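Uricase (Bacillus fastidiosus, PDB 4R8X) catalyses the oxidation of urate by molecular oxygen to 5-hydroxyisourate, the first step in the conversion of urate to (S)-allantoin. Local coordinates at residues L88-Q93 with V144-V150; Q162-I166 with G205-Q211. All blocks are in the same frame, centred on the assembly; numbering follows the deposited sequence.

Interaction 1. Residues L88-Q93 with V144-V150. Unlike the reference sequence in segment 144-150: Val144 (reference Ala).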
# COMPACT_ATOMS: atom_id res chain seq x y z
N LEU D 88 -16.97 -17.91 -11.57
CA LEU D 88 -17.01 -16.46 -11.45
C LEU D 88 -17.70 -15.86 -12.67
O LEU D 88 -18.55 -14.99 -12.54
CB LEU D 88 -15.59 -15.92 -11.32
CG LEU D 88 -15.46 -14.43 -11.00
CD1 LEU D 88 -16.26 -14.05 -9.76
CD2 LEU D 88 -14.00 -14.09 -10.79
N GLU D 89 -17.33 -16.35 -13.86
CA GLU D 89 -17.92 -15.86 -15.10
C GLU D 89 -19.42 -16.13 -15.16
O GLU D 89 -20.18 -15.29 -15.65
CB GLU D 89 -17.25 -16.50 -16.31
CG GLU D 89 -15.77 -16.22 -16.45
CD GLU D 89 -14.89 -17.28 -15.81
OE1 GLU D 89 -13.74 -17.41 -16.24
OE2 GLU D 89 -15.34 -17.99 -14.88
N GLY D 90 -19.83 -17.30 -14.69
CA GLY D 90 -21.24 -17.65 -14.60
C GLY D 90 -21.98 -16.67 -13.72
O GLY D 90 -23.02 -16.15 -14.10
N PHE D 91 -21.42 -16.39 -12.54
CA PHE D 91 -22.08 -15.46 -11.64
C PHE D 91 -22.20 -14.05 -12.24
O PHE D 91 -23.26 -13.44 -12.16
CB PHE D 91 -21.34 -15.38 -10.30
CG PHE D 91 -21.95 -14.40 -9.34
CD1 PHE D 91 -23.25 -14.57 -8.90
CD2 PHE D 91 -21.22 -13.30 -8.90
CE1 PHE D 91 -23.83 -13.67 -8.02
CE2 PHE D 91 -21.78 -12.40 -8.02
CZ PHE D 91 -23.09 -12.57 -7.57
N LEU D 92 -21.13 -13.55 -12.85
CA LEU D 92 -21.16 -12.21 -13.41
C LEU D 92 -22.19 -12.08 -14.54
O LEU D 92 -22.92 -11.09 -14.61
CB LEU D 92 -19.76 -11.79 -13.89
CG LEU D 92 -18.67 -11.71 -12.82
CD1 LEU D 92 -17.46 -11.02 -13.43
CD2 LEU D 92 -19.14 -10.99 -11.54
N GLN D 93 -22.25 -13.08 -15.41
CA GLN D 93 -23.24 -13.01 -16.48
C GLN D 93 -24.67 -13.07 -15.93
O GLN D 93 -25.53 -12.33 -16.40
CB GLN D 93 -23.04 -14.10 -17.53
CG GLN D 93 -23.99 -13.93 -18.70
CD GLN D 93 -23.66 -14.84 -19.85
OE1 GLN D 93 -22.56 -15.38 -19.94
NE2 GLN D 93 -24.63 -15.03 -20.74
N VAL D 144 -8.12 -15.22 -9.02
CA VAL D 144 -8.90 -15.33 -10.23
C VAL D 144 -9.58 -14.02 -10.57
O VAL D 144 -10.06 -13.30 -9.70
CB VAL D 144 -9.96 -16.44 -10.06
CG1 VAL D 144 -10.80 -16.59 -11.33
CG2 VAL D 144 -9.29 -17.76 -9.73
N THR D 145 -9.65 -13.71 -11.86
CA THR D 145 -10.34 -12.53 -12.33
C THR D 145 -11.37 -12.89 -13.41
O THR D 145 -11.26 -13.92 -14.07
CB THR D 145 -9.36 -11.48 -12.90
OG1 THR D 145 -8.65 -12.04 -14.01
CG2 THR D 145 -8.35 -11.04 -11.83
N ALA D 146 -12.38 -12.03 -13.56
CA ALA D 146 -13.33 -12.15 -14.67
C ALA D 146 -14.04 -10.83 -14.92
O ALA D 146 -14.18 -10.02 -14.01
CB ALA D 146 -14.34 -13.26 -14.40
N THR D 147 -14.47 -10.63 -16.16
CA THR D 147 -15.32 -9.51 -16.53
C THR D 147 -16.39 -10.04 -17.46
O THR D 147 -16.11 -10.85 -18.34
CB THR D 147 -14.54 -8.41 -17.29
OG1 THR D 147 -13.59 -7.81 -16.41
CG2 THR D 147 -15.46 -7.32 -17.79
N VAL D 148 -17.63 -9.61 -17.23
CA VAL D 148 -18.69 -9.85 -18.20
C VAL D 148 -19.47 -8.58 -18.42
O VAL D 148 -19.87 -7.92 -17.47
CB VAL D 148 -19.65 -10.98 -17.75
CG1 VAL D 148 -20.73 -11.19 -18.82
CG2 VAL D 148 -18.89 -12.27 -17.53
N GLU D 149 -19.67 -8.20 -19.68
CA GLU D 149 -20.55 -7.09 -19.99
C GLU D 149 -21.62 -7.59 -20.95
O GLU D 149 -21.32 -8.25 -21.96
CB GLU D 149 -19.79 -5.90 -20.59
CG GLU D 149 -20.68 -4.68 -20.82
CD GLU D 149 -19.92 -3.40 -21.14
OE1 GLU D 149 -18.70 -3.34 -20.95
OE2 GLU D 149 -20.56 -2.43 -21.58
N VAL D 150 -22.87 -7.31 -20.61
CA VAL D 150 -24.01 -7.72 -21.42
C VAL D 150 -24.74 -6.48 -21.90
O VAL D 150 -24.95 -5.54 -21.13
CB VAL D 150 -24.95 -8.64 -20.61
CG1 VAL D 150 -26.18 -9.02 -21.46
CG2 VAL D 150 -24.22 -9.89 -20.18
O HOH W 1 -11.53 -16.90 -14.44

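Interaction 2. Residues Q162-I166 with G205-Q211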
# COMPACT_ATOMS: atom_id res chain seq x y z
N GLN D 162 -16.29 -10.69 -22.59
CA GLN D 162 -16.06 -11.73 -21.59
C GLN D 162 -14.55 -11.87 -21.39
O GLN D 162 -13.81 -12.02 -22.36
CB GLN D 162 -16.68 -13.06 -22.03
CG GLN D 162 -16.65 -14.17 -20.98
CD GLN D 162 -17.16 -15.48 -21.54
OE1 GLN D 162 -16.55 -16.05 -22.43
NE2 GLN D 162 -18.29 -15.96 -21.02
N ALA D 163 -14.11 -11.78 -20.14
CA ALA D 163 -12.70 -11.98 -19.80
C ALA D 163 -12.58 -12.96 -18.65
O ALA D 163 -13.45 -13.02 -17.78
CB ALA D 163 -12.05 -10.64 -19.43
N SER D 164 -11.48 -13.71 -18.65
CA SER D 164 -11.15 -14.67 -17.60
C SER D 164 -9.66 -14.54 -17.38
O SER D 164 -8.90 -14.39 -18.33
CB SER D 164 -11.43 -16.10 -18.05
OG SER D 164 -12.77 -16.24 -18.45
N GLY D 165 -9.23 -14.62 -16.13
CA GLY D 165 -7.80 -14.55 -15.88
C GLY D 165 -7.33 -14.99 -14.51
O GLY D 165 -8.13 -15.31 -13.63
N ILE D 166 -6.02 -15.04 -14.39
CA ILE D 166 -5.36 -15.20 -13.10
C ILE D 166 -4.38 -14.04 -12.98
O ILE D 166 -3.61 -13.74 -13.90
CB ILE D 166 -4.67 -16.59 -12.96
CG1 ILE D 166 -4.07 -16.77 -11.56
CG2 ILE D 166 -3.58 -16.78 -14.00
CD1 ILE D 166 -5.03 -17.41 -10.57
N GLY D 205 -4.57 -14.02 -19.14
CA GLY D 205 -5.98 -14.03 -19.47
C GLY D 205 -6.26 -14.91 -20.67
O GLY D 205 -5.33 -15.25 -21.41
N TRP D 206 -7.52 -15.29 -20.86
CA TRP D 206 -7.90 -16.12 -22.01
C TRP D 206 -9.31 -15.78 -22.46
O TRP D 206 -10.08 -15.17 -21.72
CB TRP D 206 -7.76 -17.62 -21.68
CG TRP D 206 -8.38 -18.02 -20.38
CD1 TRP D 206 -9.64 -18.53 -20.19
CD2 TRP D 206 -7.79 -17.92 -19.09
NE1 TRP D 206 -9.86 -18.76 -18.85
CE2 TRP D 206 -8.73 -18.40 -18.15
CE3 TRP D 206 -6.54 -17.49 -18.62
CZ2 TRP D 206 -8.47 -18.45 -16.78
CZ3 TRP D 206 -6.29 -17.52 -17.26
CH2 TRP D 206 -7.25 -18.00 -16.36
N ALA D 207 -9.62 -16.18 -23.70
CA ALA D 207 -10.95 -15.99 -24.27
C ALA D 207 -11.44 -17.32 -24.81
O ALA D 207 -10.66 -18.09 -25.33
CB ALA D 207 -10.93 -14.95 -25.39
N TYR D 208 -12.75 -17.55 -24.69
CA TYR D 208 -13.39 -18.76 -25.18
C TYR D 208 -13.97 -18.57 -26.58
O TYR D 208 -14.55 -17.53 -26.89
CB TYR D 208 -14.55 -19.13 -24.27
CG TYR D 208 -14.19 -19.66 -22.89
CD1 TYR D 208 -13.91 -18.80 -21.83
CD2 TYR D 208 -14.18 -21.02 -22.64
CE1 TYR D 208 -13.61 -19.30 -20.56
CE2 TYR D 208 -13.89 -21.53 -21.40
CZ TYR D 208 -13.60 -20.67 -20.36
OH TYR D 208 -13.31 -21.17 -19.10
N GLU D 209 -13.82 -19.59 -27.42
CA GLU D 209 -14.51 -19.63 -28.71
C GLU D 209 -16.02 -19.63 -28.49
O GLU D 209 -16.76 -18.91 -29.17
CB GLU D 209 -14.10 -20.86 -29.52
CG GLU D 209 -14.70 -20.93 -30.92
CD GLU D 209 -14.34 -22.20 -31.65
OE1 GLU D 209 -13.60 -23.03 -31.08
OE2 GLU D 209 -14.79 -22.37 -32.80
N ASN D 210 -16.47 -20.43 -27.52
CA ASN D 210 -17.88 -20.53 -27.18
C ASN D 210 -18.06 -20.01 -25.77
O ASN D 210 -17.76 -20.71 -24.80
CB ASN D 210 -18.35 -21.98 -27.28
CG ASN D 210 -19.85 -22.12 -27.13
OD1 ASN D 210 -20.62 -21.61 -27.95
ND2 ASN D 210 -20.28 -22.82 -26.08
N GLN D 211 -18.52 -18.77 -25.67
CA GLN D 211 -18.53 -18.04 -24.40
C GLN D 211 -19.34 -18.72 -23.31
O GLN D 211 -19.03 -18.59 -22.14
CB GLN D 211 -19.00 -16.60 -24.62
CG GLN D 211 -18.00 -15.75 -25.39
CD GLN D 211 -18.51 -14.36 -25.72
OE1 GLN D 211 -19.71 -14.15 -25.89
NE2 GLN D 211 -17.59 -13.40 -25.82
O HOH W 2 -14.29 -15.39 -23.42
O HOH W 3 -14.69 -13.45 -25.21
O HOH W 4 -12.81 -15.27 -21.10
O HOH W 5 -9.54 -12.51 -21.17

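Interaction 1. Residues L88-Q93 with V144-V150
Two peptide planes of strand 144-150 each receive a leucine methyl over one face: Leu88 CD2 stands 3.9 Å from Thr145 C, almost straight above the Thr145-Ala146 peptide, and Leu92 CD1 lies 3.7 Å from Ala146 C, over the next one. At the oxygen end of the first plane, water 1 donates to Thr145 O and to Glu89 OE1. The Glu89 carboxylate is also tied at OE2 to Tyr222 and at OE1 to Ser164, so several bonds hold it. Ala146 CB projects toward the helix and meets Leu88 CD2 at 3.7 Å, with Glu89 CG also touching it and Leu92 CD1 4.0 Å away. The first torsion of Leu88 turns CG away from the backbone N (chi1 -172°), which carries CD2 onto the strand, against Ala146 CB and near Val144 CG1. Val148 divides its branches: CG2 rests on Leu92 CB at 3.8 Å, while CG1 packs against Gln93 CB at 3.9 Å. The short axes approach to 7.7 Å at 29°, a near-parallel lie that lets Leu88 and Leu92, one turn apart, follow the strand. This is helix-on-sheet packing, with helix 88-102 laid along strand 143-153. The direct contact is apolar, and its polar link is made through water beside a buried carboxylate whose oxygens have partners. The cohesion therefore probably comes mainly from exclusion of water, with Glu89 fixing one flank.

Interaction 2. Residues Q162-I166 with G205-Q211
Trp206 lays one face of its indole over Ser164 CB and the Ser164-Gly165 backbone. Its CG sits between the backbone N and the carbonyl carbon (chi1 48°), which folds the ring back over the neighbouring strand. There Ser164 CB approaches NE1 to 3.2 Å, and Gly165 CA makes a CH-pi contact 3.9 Å from the centroid of the Trp206 six-membered ring. The contact joins antiparallel neighbours 156-173 and 198-208 inside the large sheet, Trp206 facing helix 225-238. Gly165 and Gly205, a non-hydrogen-bonded pair, bring their CA atoms to 4.1 Å. Trp206 N donates to Ser164 O at 3.0 Å; beyond it the strands diverge, Gln162 CA and Tyr208 CA standing 8.3 Å apart. Water 4 donates to Ser164 OG and Trp206 O, while OG also bonds Glu89 and lies at the edge of the Tyr208 ring. Gln162 extends with CG trans to its N, running alongside Gln211 with opposite heading, their amide planes 59° apart. Gln162 NE2 gives Gln211 O a nearly straight bond (3.0 Å, 167°) from above the carbonyl plane, and water 2 joins Gln162 OE1 to Tyr208 N. Replacing Trp206 by alanine would probably leave Ser164 CB and Gly165 CA without their aromatic cover and open a gap toward helix 225-238. The seam passes from direct pairing under an aromatic lid to a water-bridged splay, where Trp206 O, Tyr208 N and Gln211 O keep partners.

Both segments of interaction 1 precede those of interaction 2 in the sequence, and the centres of the two contacts lie 10 Å apart. They meet through strands 143-153 and 156-173, consecutive in sequence and antiparallel neighbours in one large sheet; strand 198-208 follows on the far side of 156-173. Backbone pairing joins them directly, with Thr145 N 2.8 Å from Gly165 O, and Glu89 OE1 stands 2.7 Å from Ser164 OG, so the helix also reaches strand 156-173, the nearer strand of interaction 2. The pairing of 143-153 with 156-173 carries the sheet from the first half of the chain into the second, consistent with the tandem T-fold of uricases.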